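Local coordinates for inositol monophosphatase family protein (Staphylococcus aureus subsp. aureus MSSA476, PDB 4I3Y) that probably hydrolyses inositol monophosphates to inositol and phosphate in a magnesium-dependent, lithium-inhibited reaction, at residues D47-N51 with V52-I56; A252-E255 with T256-I260; Y115-G119 with K120-S124; F60-F63 with L64-F68; K78-A81 with M82-N85. One frame throughout, in Å; residues are numbered along the deposited sequence.

Overall arrangement
Each of the five contacts joins neighbouring residues, and they follow one another along the chain without nesting or crossing. Contact 1 turns strand 48-50 into helix 51-67, close to the bound magnesium. Contact 4 lies at the far end of that helix, its centre about 19 Å from that of contact 1. Contact 5 shapes the loop between strands 72-75 and 89-97 and touches contact 4 where Lys-78 meets Gln-61. Contact 3 closes the hairpin of strands 110-117 and 120-128 within the larger sheet. Contact 2 starts helix 254-262 beside the second sheet, across the chain's centre from contacts 1 and 4.

Contact 1: residues D47-N51 with V52-I56; sequences DLVTN and VDKQI
The carboxylate of Asp-53 is the flat group that meets Thr-50, and both of its approaches are made to OD1: the hydroxyl OG1 of Thr-50 comes in nearly along the C-O axis at 2.6 Å from Asp-53 OD1, while Thr-50 N donates from well above the carboxylate plane, 2.8 Å from the same oxygen. Thr-50 and Asp-53 form a capping box at the start of helix 51-67, with Thr-50 as N-cap; Val-52 N adds a separate, weak capping bond to Thr-50 OG1. The threonine hydroxyl therefore donates to the aspartate and accepts from the first turn of the helix. A chi1 of 70°, with OG1 between the backbone N and the carbonyl carbon, points the hydroxyl at both partners. The second carboxylate oxygen, OD2, is bonded by the hydroxyl of Thr-99, so both oxygens of this buried acid are engaged, which should restrict its rotation. Its side chain lies about 4 Å from a bound magnesium ion and also from a phosphate, which places the cap at the edge of the metal site. The backbone takes up the helical pattern at once, Lys-54 N reaching Thr-50 O at 3.0 Å and Gln-55 N reaching Asn-51 O at 2.9 Å. On the outer side Lys-54 crosses Val-49 at about a right angle, with NZ 3.5 Å from Val-49 CG1.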
loop_
_atom_site.group_PDB
_atom_site.type_symbol
_atom_site.label_atom_id
_atom_site.label_comp_id
_atom_site.label_asym_id
_atom_site.label_seq_id
_atom_site.Cartn_x
_atom_site.Cartn_y
_atom_site.Cartn_z
ATOM N N ASP A 47 -4.594 3.705 19.771
ATOM C CA ASP A 47 -5.577 4.574 19.149
ATOM C C ASP A 47 -5.020 5.999 19.133
ATOM O O ASP A 47 -5.295 6.770 20.058
ATOM C CB ASP A 47 -6.851 4.569 19.972
ATOM C CG ASP A 47 -7.989 5.283 19.277
ATOM O OD1 ASP A 47 -7.907 5.512 18.031
ATOM O OD2 ASP A 47 -8.961 5.610 19.958
ATOM N N LEU A 48 -4.288 6.359 18.071
ATOM C CA LEU A 48 -3.413 7.568 18.073
ATOM C C LEU A 48 -4.085 8.863 17.554
ATOM O O LEU A 48 -4.981 8.806 16.718
ATOM C CB LEU A 48 -2.190 7.286 17.214
ATOM C CG LEU A 48 -0.947 6.719 17.867
ATOM C CD1 LEU A 48 -1.256 5.876 19.072
ATOM C CD2 LEU A 48 -0.001 6.029 16.883
ATOM N N VAL A 49 -3.608 10.011 18.033
ATOM C CA VAL A 49 -3.983 11.331 17.495
ATOM C C VAL A 49 -2.763 12.232 17.580
ATOM O O VAL A 49 -1.984 12.129 18.536
ATOM C CB VAL A 49 -5.262 11.985 18.166
ATOM C CG1 VAL A 49 -5.121 12.207 19.686
ATOM C CG2 VAL A 49 -5.568 13.326 17.514
ATOM N N THR A 50 -2.520 13.021 16.538
ATOM C CA THR A 50 -1.346 13.892 16.597
ATOM C C THR A 50 -1.747 15.358 16.458
ATOM O O THR A 50 -2.915 15.683 16.255
ATOM C CB THR A 50 -0.347 13.578 15.466
ATOM O OG1 THR A 50 -0.897 13.995 14.205
ATOM C CG2 THR A 50 0.007 12.044 15.458
ATOM N N ASN A 51 -0.748 16.217 16.558
ATOM C CA ASN A 51 -0.899 17.628 16.345
ATOM C C ASN A 51 -1.279 17.879 14.905
ATOM O O ASN A 51 -1.943 18.871 14.616
ATOM C CB ASN A 51 0.419 18.313 16.646
ATOM C CG ASN A 51 1.482 17.941 15.646
ATOM O OD1 ASN A 51 1.958 18.802 14.890
ATOM N ND2 ASN A 51 1.861 16.663 15.606
ATOM N N VAL A 52 -0.887 16.973 13.996
ATOM C CA VAL A 52 -1.290 17.108 12.598
ATOM C C VAL A 52 -2.824 16.951 12.480
ATOM O O VAL A 52 -3.514 17.802 11.867
ATOM C CB VAL A 52 -0.569 16.106 11.682
ATOM C CG1 VAL A 52 -1.057 16.221 10.229
ATOM C CG2 VAL A 52 0.965 16.218 11.801
ATOM N N ASP A 53 -3.359 15.850 13.022
ATOM C CA ASP A 53 -4.813 15.659 13.045
ATOM C C ASP A 53 -5.491 16.914 13.643
ATOM O O ASP A 53 -6.416 17.459 13.051
ATOM C CB ASP A 53 -5.245 14.445 13.921
ATOM C CG ASP A 53 -4.522 13.143 13.588
ATOM O OD1 ASP A 53 -3.265 13.048 13.814
ATOM O OD2 ASP A 53 -5.236 12.200 13.107
ATOM N N LYS A 54 -5.074 17.308 14.853
ATOM C CA LYS A 54 -5.716 18.422 15.607
ATOM C C LYS A 54 -5.670 19.792 14.916
ATOM O O LYS A 54 -6.725 20.454 14.766
ATOM C CB LYS A 54 -5.127 18.514 16.991
ATOM C CG LYS A 54 -5.363 17.259 17.844
ATOM C CD LYS A 54 -4.920 17.547 19.279
ATOM C CE LYS A 54 -5.578 16.658 20.305
ATOM N NZ LYS A 54 -4.621 15.560 20.641
ATOM N N GLN A 55 -4.500 20.173 14.401
ATOM C CA GLN A 55 -4.391 21.414 13.591
ATOM C C GLN A 55 -5.203 21.457 12.283
ATOM O O GLN A 55 -5.894 22.461 11.986
ATOM C CB GLN A 55 -2.943 21.714 13.253
ATOM C CG GLN A 55 -2.142 22.216 14.437
ATOM C CD GLN A 55 -2.736 23.512 14.992
ATOM O OE1 GLN A 55 -3.189 23.556 16.144
ATOM N NE2 GLN A 55 -2.801 24.550 14.148
ATOM N N ILE A 56 -5.127 20.386 11.485
ATOM C CA ILE A 56 -5.922 20.311 10.253
ATOM C C ILE A 56 -7.403 20.463 10.575
ATOM O O ILE A 56 -8.113 21.223 9.898
ATOM C CB ILE A 56 -5.651 19.019 9.493
ATOM C CG1 ILE A 56 -4.237 19.092 8.861
ATOM C CG2 ILE A 56 -6.768 18.730 8.514
ATOM C CD1 ILE A 56 -3.871 17.876 8.036
#

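Contact 2: residues A252-E255 with T256-I260; sequences ACHE and TVLKI
Leu-258 lies against the imidazole of His-254 one helical turn earlier, at the start of helix 254-262. This is the van der Waals part of the contact: Leu-258 CG stands over one ring face, displaced toward the rim, and Leu-258 CD1 comes to 3.7 Å from His-254 NE2. With His-254 CG anti to the backbone N (chi1 170°), the ring reaches forward along the helix to the leucine. The backbone bonds are regular, Val-257 N to Cys-253 O at 3.0 Å and Lys-259 N to Glu-255 O at 2.9 Å, with Leu-258 N to His-254 O between them. Cys-253 occupies the N-cap position. A water adds a polar bridge, donating to Ala-252 O at 3.0 Å and hydrogen-bonded to Thr-256 OG1. The first turn is thus held by main-chain bonds and a water link, while Val-257 and Leu-258 pack on Ile-247 of strand 246-249 and the imidazole touches both the leucine and the sheet.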
loop_
_atom_site.group_PDB
_atom_site.type_symbol
_atom_site.label_atom_id
_atom_site.label_comp_id
_atom_site.label_asym_id
_atom_site.label_seq_id
_atom_site.Cartn_x
_atom_site.Cartn_y
_atom_site.Cartn_z
ATOM N N ALA A 252 -19.811 -6.465 -9.109
ATOM C CA ALA A 252 -19.800 -7.872 -9.437
ATOM C C ALA A 252 -19.317 -8.808 -8.312
ATOM O O ALA A 252 -19.399 -10.031 -8.447
ATOM C CB ALA A 252 -19.041 -8.109 -10.735
ATOM N N CYS A 253 -18.838 -8.273 -7.197
ATOM C CA CYS A 253 -18.343 -9.157 -6.099
ATOM C C CYS A 253 -18.966 -8.817 -4.731
ATOM O O CYS A 253 -18.720 -9.488 -3.705
ATOM C CB CYS A 253 -16.803 -9.138 -6.026
ATOM S SG CYS A 253 -16.057 -7.508 -5.744
ATOM N N HIS A 254 -19.841 -7.826 -4.722
ATOM C CA HIS A 254 -20.468 -7.366 -3.468
ATOM C C HIS A 254 -21.218 -8.513 -2.746
ATOM O O HIS A 254 -20.975 -8.825 -1.551
ATOM C CB HIS A 254 -21.397 -6.208 -3.811
ATOM C CG HIS A 254 -22.298 -5.753 -2.699
ATOM N ND1 HIS A 254 -21.836 -5.115 -1.576
ATOM C CD2 HIS A 254 -23.641 -5.791 -2.583
ATOM C CE1 HIS A 254 -22.850 -4.772 -0.805
ATOM N NE2 HIS A 254 -23.963 -5.184 -1.392
ATOM N N GLU A 255 -22.084 -9.178 -3.495
ATOM C CA GLU A 255 -22.931 -10.205 -2.870
ATOM C C GLU A 255 -22.061 -11.374 -2.383
ATOM O O GLU A 255 -22.271 -11.891 -1.292
ATOM C CB GLU A 255 -24.024 -10.665 -3.843
ATOM C CG GLU A 255 -25.393 -10.872 -3.170
ATOM C CD GLU A 255 -26.266 -11.919 -3.907
ATOM O OE1 GLU A 255 -25.829 -12.477 -4.951
ATOM O OE2 GLU A 255 -27.394 -12.209 -3.440
ATOM N N THR A 256 -21.068 -11.756 -3.181
ATOM C CA THR A 256 -20.261 -12.903 -2.824
ATOM C C THR A 256 -19.525 -12.562 -1.516
ATOM O O THR A 256 -19.442 -13.413 -0.631
ATOM C CB THR A 256 -19.234 -13.264 -3.917
ATOM O OG1 THR A 256 -19.895 -13.561 -5.154
ATOM C CG2 THR A 256 -18.277 -14.417 -3.504
ATOM N N VAL A 257 -19.019 -11.321 -1.375
ATOM C CA VAL A 257 -18.261 -10.945 -0.177
ATOM C C VAL A 257 -19.158 -10.937 1.033
ATOM O O VAL A 257 -18.756 -11.348 2.111
ATOM C CB VAL A 257 -17.599 -9.545 -0.326
ATOM C CG1 VAL A 257 -16.930 -9.168 0.987
ATOM C CG2 VAL A 257 -16.549 -9.570 -1.466
ATOM N N LEU A 258 -20.385 -10.408 0.869
ATOM C CA LEU A 258 -21.310 -10.323 2.009
ATOM C C LEU A 258 -21.738 -11.709 2.463
ATOM O O LEU A 258 -21.943 -11.966 3.682
ATOM C CB LEU A 258 -22.602 -9.550 1.650
ATOM C CG LEU A 258 -22.517 -8.027 1.581
ATOM C CD1 LEU A 258 -23.938 -7.415 1.527
ATOM C CD2 LEU A 258 -21.799 -7.500 2.805
ATOM N N LYS A 259 -21.922 -12.599 1.502
ATOM C CA LYS A 259 -22.345 -13.940 1.876
ATOM C C LYS A 259 -21.199 -14.682 2.621
ATOM O O LYS A 259 -21.442 -15.315 3.644
ATOM C CB LYS A 259 -22.960 -14.692 0.695
ATOM C CG LYS A 259 -21.956 -15.477 -0.102
ATOM C CD LYS A 259 -22.425 -16.926 -0.354
ATOM C CE LYS A 259 -21.817 -17.458 -1.673
ATOM N NZ LYS A 259 -20.343 -17.215 -1.706
ATOM N N ILE A 260 -19.956 -14.550 2.159
ATOM C CA ILE A 260 -18.786 -15.044 2.958
ATOM C C ILE A 260 -18.729 -14.462 4.388
ATOM O O ILE A 260 -18.465 -15.164 5.363
ATOM C CB ILE A 260 -17.442 -14.786 2.260
ATOM C CG1 ILE A 260 -17.337 -15.606 0.996
ATOM C CG2 ILE A 260 -16.269 -15.211 3.130
ATOM C CD1 ILE A 260 -16.230 -15.110 0.062
HETATM O O HOH W 1 -18.120 -12.484 -7.296
#

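Contact 3: residues Y115-G119 with K120-S124; sequences YFYEG and KPMLS
Met-122 wedges between Tyr-115 and Tyr-117 on one face of the hairpin formed by strands 110-117 and 120-128. Its CB lies 3.7 Å from Tyr-115 CD2 and its CG 3.6 Å from Tyr-117 CB; the chain then bends at chi2 (-57°), carrying the methyl CE to the edge of the Tyr-117 ring. Leu-123 backs the same group, with CB 4.1 Å from Tyr-115 CB. Across the strands, on the other face, Phe-116 pairs with Pro-121, CE1 of the phenyl ring standing 3.7 Å from Pro-121 CG. Further out the tyrosines meet the rest of the sheet, Tyr-115 stacking on Trp-91 and bonding through OH to His-89 ND1, while Pro-121 packs on Phe-220 and Leu-221 of helix 219-225. A classic beta bulge accounts for two consecutive residues facing Tyr-115: its carbonyl O takes Met-122 N at 2.9 Å and, more weakly, Leu-123 N, while Tyr-115 N donates to Leu-123 O. At the closed end Tyr-117 N and Lys-120 O are 2.8 Å apart, and Lys-120 N returns to Tyr-117 O across a type I' turn in which Glu-118 and Gly-119 both have positive phi. The backbone bonds thus fix a tight two-residue connection, and the bulge turns an extra apolar side chain toward the tyrosines.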
loop_
_atom_site.group_PDB
_atom_site.type_symbol
_atom_site.label_atom_id
_atom_site.label_comp_id
_atom_site.label_asym_id
_atom_site.label_seq_id
_atom_site.Cartn_x
_atom_site.Cartn_y
_atom_site.Cartn_z
ATOM N N TYR A 115 -19.701 16.873 2.368
ATOM C CA TYR A 115 -20.767 17.831 2.582
ATOM C C TYR A 115 -22.139 17.211 2.212
ATOM O O TYR A 115 -22.368 16.697 1.090
ATOM C CB TYR A 115 -20.503 19.090 1.753
ATOM C CG TYR A 115 -21.674 20.047 1.631
ATOM C CD1 TYR A 115 -22.193 20.695 2.765
ATOM C CD2 TYR A 115 -22.257 20.333 0.358
ATOM C CE1 TYR A 115 -23.265 21.616 2.655
ATOM C CE2 TYR A 115 -23.336 21.245 0.220
ATOM C CZ TYR A 115 -23.831 21.895 1.358
ATOM O OH TYR A 115 -24.912 22.773 1.251
ATOM N N PHE A 116 -23.060 17.358 3.136
ATOM C CA PHE A 116 -24.375 16.777 3.019
ATOM C C PHE A 116 -25.364 17.931 3.134
ATOM O O PHE A 116 -25.281 18.743 4.070
ATOM C CB PHE A 116 -24.649 15.777 4.181
ATOM C CG PHE A 116 -23.800 14.550 4.113
ATOM C CD1 PHE A 116 -24.266 13.407 3.458
ATOM C CD2 PHE A 116 -22.520 14.561 4.639
ATOM C CE1 PHE A 116 -23.479 12.281 3.353
ATOM C CE2 PHE A 116 -21.722 13.423 4.540
ATOM C CZ PHE A 116 -22.190 12.293 3.897
ATOM N N TYR A 117 -26.268 17.981 2.176
ATOM C CA TYR A 117 -27.272 19.047 2.139
ATOM C C TYR A 117 -28.635 18.406 2.438
ATOM O O TYR A 117 -29.115 17.578 1.650
ATOM C CB TYR A 117 -27.282 19.765 0.776
ATOM C CG TYR A 117 -28.456 20.746 0.657
ATOM C CD1 TYR A 117 -28.512 21.877 1.467
ATOM C CD2 TYR A 117 -29.537 20.501 -0.220
ATOM C CE1 TYR A 117 -29.571 22.759 1.393
ATOM C CE2 TYR A 117 -30.613 21.388 -0.292
ATOM C CZ TYR A 117 -30.617 22.507 0.536
ATOM O OH TYR A 117 -31.646 23.430 0.511
ATOM N N GLU A 118 -29.234 18.755 3.585
ATOM C CA GLU A 118 -30.477 18.079 4.043
ATOM C C GLU A 118 -30.301 16.592 3.886
ATOM O O GLU A 118 -31.078 15.928 3.187
ATOM C CB GLU A 118 -31.712 18.547 3.280
ATOM C CG GLU A 118 -31.851 20.045 3.300
ATOM C CD GLU A 118 -33.120 20.545 2.646
ATOM O OE1 GLU A 118 -33.694 19.888 1.740
ATOM O OE2 GLU A 118 -33.551 21.614 3.073
ATOM N N GLY A 119 -29.220 16.092 4.480
ATOM C CA GLY A 119 -28.862 14.672 4.393
ATOM C C GLY A 119 -28.457 14.004 3.062
ATOM O O GLY A 119 -28.223 12.792 3.036
ATOM N N LYS A 120 -28.359 14.759 1.966
ATOM C CA LYS A 120 -27.952 14.179 0.686
ATOM C C LYS A 120 -26.494 14.601 0.383
ATOM O O LYS A 120 -26.133 15.789 0.493
ATOM C CB LYS A 120 -28.898 14.581 -0.453
ATOM C CG LYS A 120 -28.462 14.079 -1.822
ATOM C CD LYS A 120 -29.615 13.991 -2.809
ATOM C CE LYS A 120 -30.015 15.340 -3.342
ATOM N NZ LYS A 120 -30.605 15.236 -4.721
ATOM N N PRO A 121 -25.643 13.612 0.085
ATOM C CA PRO A 121 -24.215 13.858 -0.268
ATOM C C PRO A 121 -24.184 14.743 -1.536
ATOM O O PRO A 121 -24.766 14.350 -2.559
ATOM C CB PRO A 121 -23.694 12.447 -0.669
ATOM C CG PRO A 121 -24.648 11.487 -0.103
ATOM C CD PRO A 121 -26.019 12.191 -0.063
ATOM N N MET A 122 -23.521 15.891 -1.441
ATOM C CA MET A 122 -23.333 16.833 -2.535
ATOM C C MET A 122 -21.847 16.971 -2.976
ATOM O O MET A 122 -21.582 17.071 -4.185
ATOM C CB MET A 122 -23.879 18.226 -2.156
ATOM C CG MET A 122 -25.383 18.272 -1.868
ATOM S SD MET A 122 -26.331 17.668 -3.275
ATOM C CE MET A 122 -28.023 17.832 -2.731
ATOM N N LEU A 123 -20.931 17.049 -2.005
ATOM C CA LEU A 123 -19.455 17.185 -2.268
ATOM C C LEU A 123 -18.691 16.194 -1.371
ATOM O O LEU A 123 -19.024 16.017 -0.199
ATOM C CB LEU A 123 -18.932 18.588 -1.998
ATOM C CG LEU A 123 -19.518 19.766 -2.772
ATOM C CD1 LEU A 123 -19.004 21.087 -2.154
ATOM C CD2 LEU A 123 -19.228 19.706 -4.270
ATOM N N SER A 124 -17.705 15.527 -1.950
ATOM C CA SER A 124 -16.827 14.584 -1.200
ATOM C C SER A 124 -15.379 14.712 -1.588
ATOM O O SER A 124 -15.090 14.975 -2.742
ATOM C CB SER A 124 -17.274 13.148 -1.428
ATOM O OG SER A 124 -18.591 13.004 -0.929
#

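Contact 4: residues F60-F63 with L64-F68; sequences FQQF and LATYF
Phe-63 lies in the last turns of helix 51-67, where its ring makes an offset stack with that of Tyr-67. The ring centroids are 4.2 Å apart and the planes 17° from parallel, so Phe-63 CE1 stands over the centre of the tyrosine ring, although the exact placing of that ring is less sure. With Phe-63 CG anti to its own N (chi1 172°) and Tyr-67 CG beside its N (chi1 -60°), the two rings are brought together one turn apart. Phe-63 also reaches Phe-68, the first residue to leave the helical conformation: Phe-63 CE2 meets the edge of that ring, near its plane, 3.8 Å from Phe-68 CE2. Leu-64, the other residue central to the contact, turns instead toward Phe-60, whose ring is approached by both of its methyls; Leu-64 CD1 is 3.8 Å from Phe-60 CZ. Main-chain bonds run alongside, Leu-64 N to Phe-60 O at 2.8 Å and Ala-65 N to Gln-61 O at 2.8 Å. The apolar side of the helix is closed by neighbours: Trp-22 of helix 12-35 meets Phe-60 edge-to-face and also touches Phe-63, and Leu-73 of strand 72-75 packs on Phe-60 and Leu-64. Beyond the helix, Phe-68 N still returns to Leu-64 O, at 3.1 Å.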
loop_
_atom_site.group_PDB
_atom_site.type_symbol
_atom_site.label_atom_id
_atom_site.label_comp_id
_atom_site.label_asym_id
_atom_site.label_seq_id
_atom_site.Cartn_x
_atom_site.Cartn_y
_atom_site.Cartn_z
ATOM N N PHE A 60 -9.887 23.687 9.594
ATOM C CA PHE A 60 -11.082 23.590 8.795
ATOM C C PHE A 60 -12.291 24.200 9.493
ATOM O O PHE A 60 -13.216 24.750 8.848
ATOM C CB PHE A 60 -11.467 22.164 8.460
ATOM C CG PHE A 60 -12.559 22.105 7.437
ATOM C CD1 PHE A 60 -12.313 22.559 6.132
ATOM C CD2 PHE A 60 -13.841 21.655 7.776
ATOM C CE1 PHE A 60 -13.308 22.506 5.197
ATOM C CE2 PHE A 60 -14.836 21.628 6.848
ATOM C CZ PHE A 60 -14.592 22.070 5.542
ATOM N N GLN A 61 -12.315 24.039 10.812
ATOM C CA GLN A 61 -13.319 24.714 11.652
ATOM C C GLN A 61 -13.320 26.215 11.406
ATOM O O GLN A 61 -14.364 26.830 11.154
ATOM C CB GLN A 61 -12.976 24.473 13.134
ATOM C CG GLN A 61 -13.922 23.477 13.732
ATOM C CD GLN A 61 -13.550 23.024 15.124
ATOM O OE1 GLN A 61 -14.439 22.642 15.869
ATOM N NE2 GLN A 61 -12.246 23.068 15.490
ATOM N N GLN A 62 -12.129 26.779 11.474
ATOM C CA GLN A 62 -11.938 28.182 11.257
ATOM C C GLN A 62 -12.330 28.601 9.810
ATOM O O GLN A 62 -13.046 29.587 9.646
ATOM C CB GLN A 62 -10.520 28.515 11.695
ATOM C CG GLN A 62 -9.953 29.835 11.221
ATOM C CD GLN A 62 -10.682 31.044 11.804
ATOM O OE1 GLN A 62 -11.562 30.932 12.695
ATOM N NE2 GLN A 62 -10.318 32.224 11.300
ATOM N N PHE A 63 -11.909 27.828 8.778
ATOM C CA PHE A 63 -12.402 27.972 7.398
ATOM C C PHE A 63 -13.922 28.004 7.327
ATOM O O PHE A 63 -14.552 28.806 6.636
ATOM C CB PHE A 63 -11.918 26.794 6.479
ATOM C CG PHE A 63 -12.550 26.794 5.126
ATOM C CD1 PHE A 63 -11.994 27.543 4.095
ATOM C CD2 PHE A 63 -13.710 26.052 4.890
ATOM C CE1 PHE A 63 -12.596 27.577 2.836
ATOM C CE2 PHE A 63 -14.332 26.057 3.646
ATOM C CZ PHE A 63 -13.775 26.837 2.621
ATOM N N LEU A 64 -14.546 27.095 8.018
ATOM C CA LEU A 64 -15.979 27.052 7.970
ATOM C C LEU A 64 -16.585 28.278 8.731
ATOM O O LEU A 64 -17.595 28.876 8.300
ATOM C CB LEU A 64 -16.386 25.755 8.667
ATOM C CG LEU A 64 -17.375 24.776 8.082
ATOM C CD1 LEU A 64 -17.286 24.483 6.585
ATOM C CD2 LEU A 64 -17.385 23.493 8.907
ATOM N N ALA A 65 -16.005 28.659 9.860
ATOM C CA ALA A 65 -16.596 29.782 10.575
ATOM C C ALA A 65 -16.664 31.004 9.617
ATOM O O ALA A 65 -17.515 31.831 9.661
ATOM C CB ALA A 65 -15.794 30.100 11.820
ATOM N N THR A 66 -15.773 31.028 8.677
ATOM C CA THR A 66 -15.412 32.225 8.001
ATOM C C THR A 66 -15.998 32.233 6.591
ATOM O O THR A 66 -16.052 33.280 5.970
ATOM C CB THR A 66 -13.891 32.212 8.208
ATOM O OG1 THR A 66 -13.557 33.218 9.157
ATOM C CG2 THR A 66 -13.071 32.247 7.023
ATOM N N TYR A 67 -16.511 31.098 6.098
ATOM C CA TYR A 67 -17.113 31.053 4.751
ATOM C C TYR A 67 -18.518 30.592 4.698
ATOM O O TYR A 67 -19.209 30.894 3.729
ATOM C CB TYR A 67 -16.377 30.082 3.823
ATOM C CG TYR A 67 -15.003 30.488 3.686
ATOM C CD1 TYR A 67 -14.556 31.058 2.526
ATOM C CD2 TYR A 67 -14.162 30.386 4.728
ATOM C CE1 TYR A 67 -13.304 31.471 2.439
ATOM C CE2 TYR A 67 -12.912 30.803 4.640
ATOM C CZ TYR A 67 -12.520 31.359 3.491
ATOM O OH TYR A 67 -11.256 31.800 3.386
ATOM N N PHE A 68 -18.907 29.752 5.661
ATOM C CA PHE A 68 -20.196 29.046 5.631
ATOM C C PHE A 68 -20.651 28.920 7.084
ATOM O O PHE A 68 -20.771 27.793 7.621
ATOM C CB PHE A 68 -19.997 27.651 5.095
ATOM C CG PHE A 68 -19.445 27.585 3.709
ATOM C CD1 PHE A 68 -20.256 27.830 2.622
ATOM C CD2 PHE A 68 -18.142 27.186 3.492
ATOM C CE1 PHE A 68 -19.768 27.711 1.335
ATOM C CE2 PHE A 68 -17.648 27.069 2.199
ATOM C CZ PHE A 68 -18.455 27.336 1.111
#

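Contact 5: residues K78-A81 with M82-N85; sequences KSNA and MITN
Lys-78 and Met-82 cross at about a right angle, the methyl end of Met-82 lying against the ammonium end of Lys-78: Met-82 CE comes to 3.1 Å from Lys-78 NZ, close for a methyl group. The lysine chain runs extended as far as CE and turns only at chi4 (72°), which brings NZ back over the loop. There it donates to Ser-79 O at 3.2 Å, and outside the segments to Leu-73 O, so two carbonyls hold the ammonium in place. Met-82 is bent at chi2, folding its sulphur back over the preceding backbone, with SD 3.8 Å from Asn-80 CA. The backbone here forms a type I beta turn from Asn-80 to Ile-83, closed by Ile-83 N donating to Asn-80 O at 3.1 Å. Ile-83 stands on the other limb of the turn, its CG1 4.0 Å from Asn-80 CB. The whole turn is a surface feature of the loop between strands 72-75 and 89-97. Met-82 and Ile-83 rest on Gln-72 and Asn-80 on Leu-74, all along strand 72-75, while the lysine chain packs on Gln-57 and Gln-61 of helix 51-67.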
loop_
_atom_site.group_PDB
_atom_site.type_symbol
_atom_site.label_atom_id
_atom_site.label_comp_id
_atom_site.label_asym_id
_atom_site.label_seq_id
_atom_site.Cartn_x
_atom_site.Cartn_y
_atom_site.Cartn_z
ATOM N N LYS A 78 -13.143 16.036 18.028
ATOM C CA LYS A 78 -13.872 16.933 18.927
ATOM C C LYS A 78 -15.109 16.193 19.295
ATOM O O LYS A 78 -15.401 15.192 18.673
ATOM C CB LYS A 78 -14.279 18.211 18.200
ATOM C CG LYS A 78 -15.273 18.038 17.039
ATOM C CD LYS A 78 -15.710 19.421 16.540
ATOM C CE LYS A 78 -16.762 19.376 15.500
ATOM N NZ LYS A 78 -18.084 18.974 16.032
ATOM N N SER A 79 -15.891 16.686 20.259
ATOM C CA SER A 79 -17.199 16.082 20.494
ATOM C C SER A 79 -18.198 16.556 19.445
ATOM O O SER A 79 -18.066 17.634 18.885
ATOM C CB SER A 79 -17.691 16.320 21.927
ATOM O OG SER A 79 -18.387 17.523 21.973
ATOM N N ASN A 80 -19.169 15.696 19.140
ATOM C CA ASN A 80 -20.197 15.987 18.190
ATOM C C ASN A 80 -21.586 15.842 18.756
ATOM O O ASN A 80 -22.501 15.507 18.005
ATOM C CB ASN A 80 -20.027 15.036 17.040
ATOM C CG ASN A 80 -18.634 15.177 16.425
ATOM O OD1 ASN A 80 -17.773 14.278 16.579
ATOM N ND2 ASN A 80 -18.384 16.325 15.793
ATOM N N ALA A 81 -21.710 16.063 20.081
ATOM C CA ALA A 81 -22.987 15.900 20.837
ATOM C C ALA A 81 -24.089 16.763 20.259
ATOM O O ALA A 81 -25.196 16.295 20.128
ATOM C CB ALA A 81 -22.813 16.166 22.349
ATOM N N MET A 82 -23.742 17.994 19.887
ATOM C CA MET A 82 -24.625 18.965 19.209
ATOM C C MET A 82 -25.154 18.649 17.782
ATOM O O MET A 82 -25.937 19.424 17.249
ATOM C CB MET A 82 -23.934 20.344 19.203
ATOM C CG MET A 82 -22.912 20.582 18.075
ATOM S SD MET A 82 -21.351 19.624 18.072
ATOM C CE MET A 82 -20.340 20.779 17.111
ATOM N N ILE A 83 -24.737 17.536 17.165
ATOM C CA ILE A 83 -25.127 17.213 15.775
ATOM C C ILE A 83 -26.386 16.347 15.738
ATOM O O ILE A 83 -26.421 15.272 16.341
ATOM C CB ILE A 83 -24.015 16.459 14.974
ATOM C CG1 ILE A 83 -22.664 17.209 15.013
ATOM C CG2 ILE A 83 -24.503 16.134 13.558
ATOM C CD1 ILE A 83 -22.706 18.580 14.365
ATOM N N THR A 84 -27.406 16.791 15.012
ATOM C CA THR A 84 -28.697 16.077 14.994
ATOM C C THR A 84 -29.114 15.523 13.633
ATOM O O THR A 84 -28.420 15.693 12.625
ATOM C CB THR A 84 -29.850 16.969 15.510
ATOM O OG1 THR A 84 -29.785 18.251 14.866
ATOM C CG2 THR A 84 -29.786 17.108 17.028
ATOM N N ASN A 85 -30.270 14.855 13.668
ATOM C CA ASN A 85 -30.998 14.310 12.525
ATOM C C ASN A 85 -31.370 15.354 11.458
ATOM O O ASN A 85 -31.429 15.040 10.275
ATOM C CB ASN A 85 -32.284 13.616 13.044
#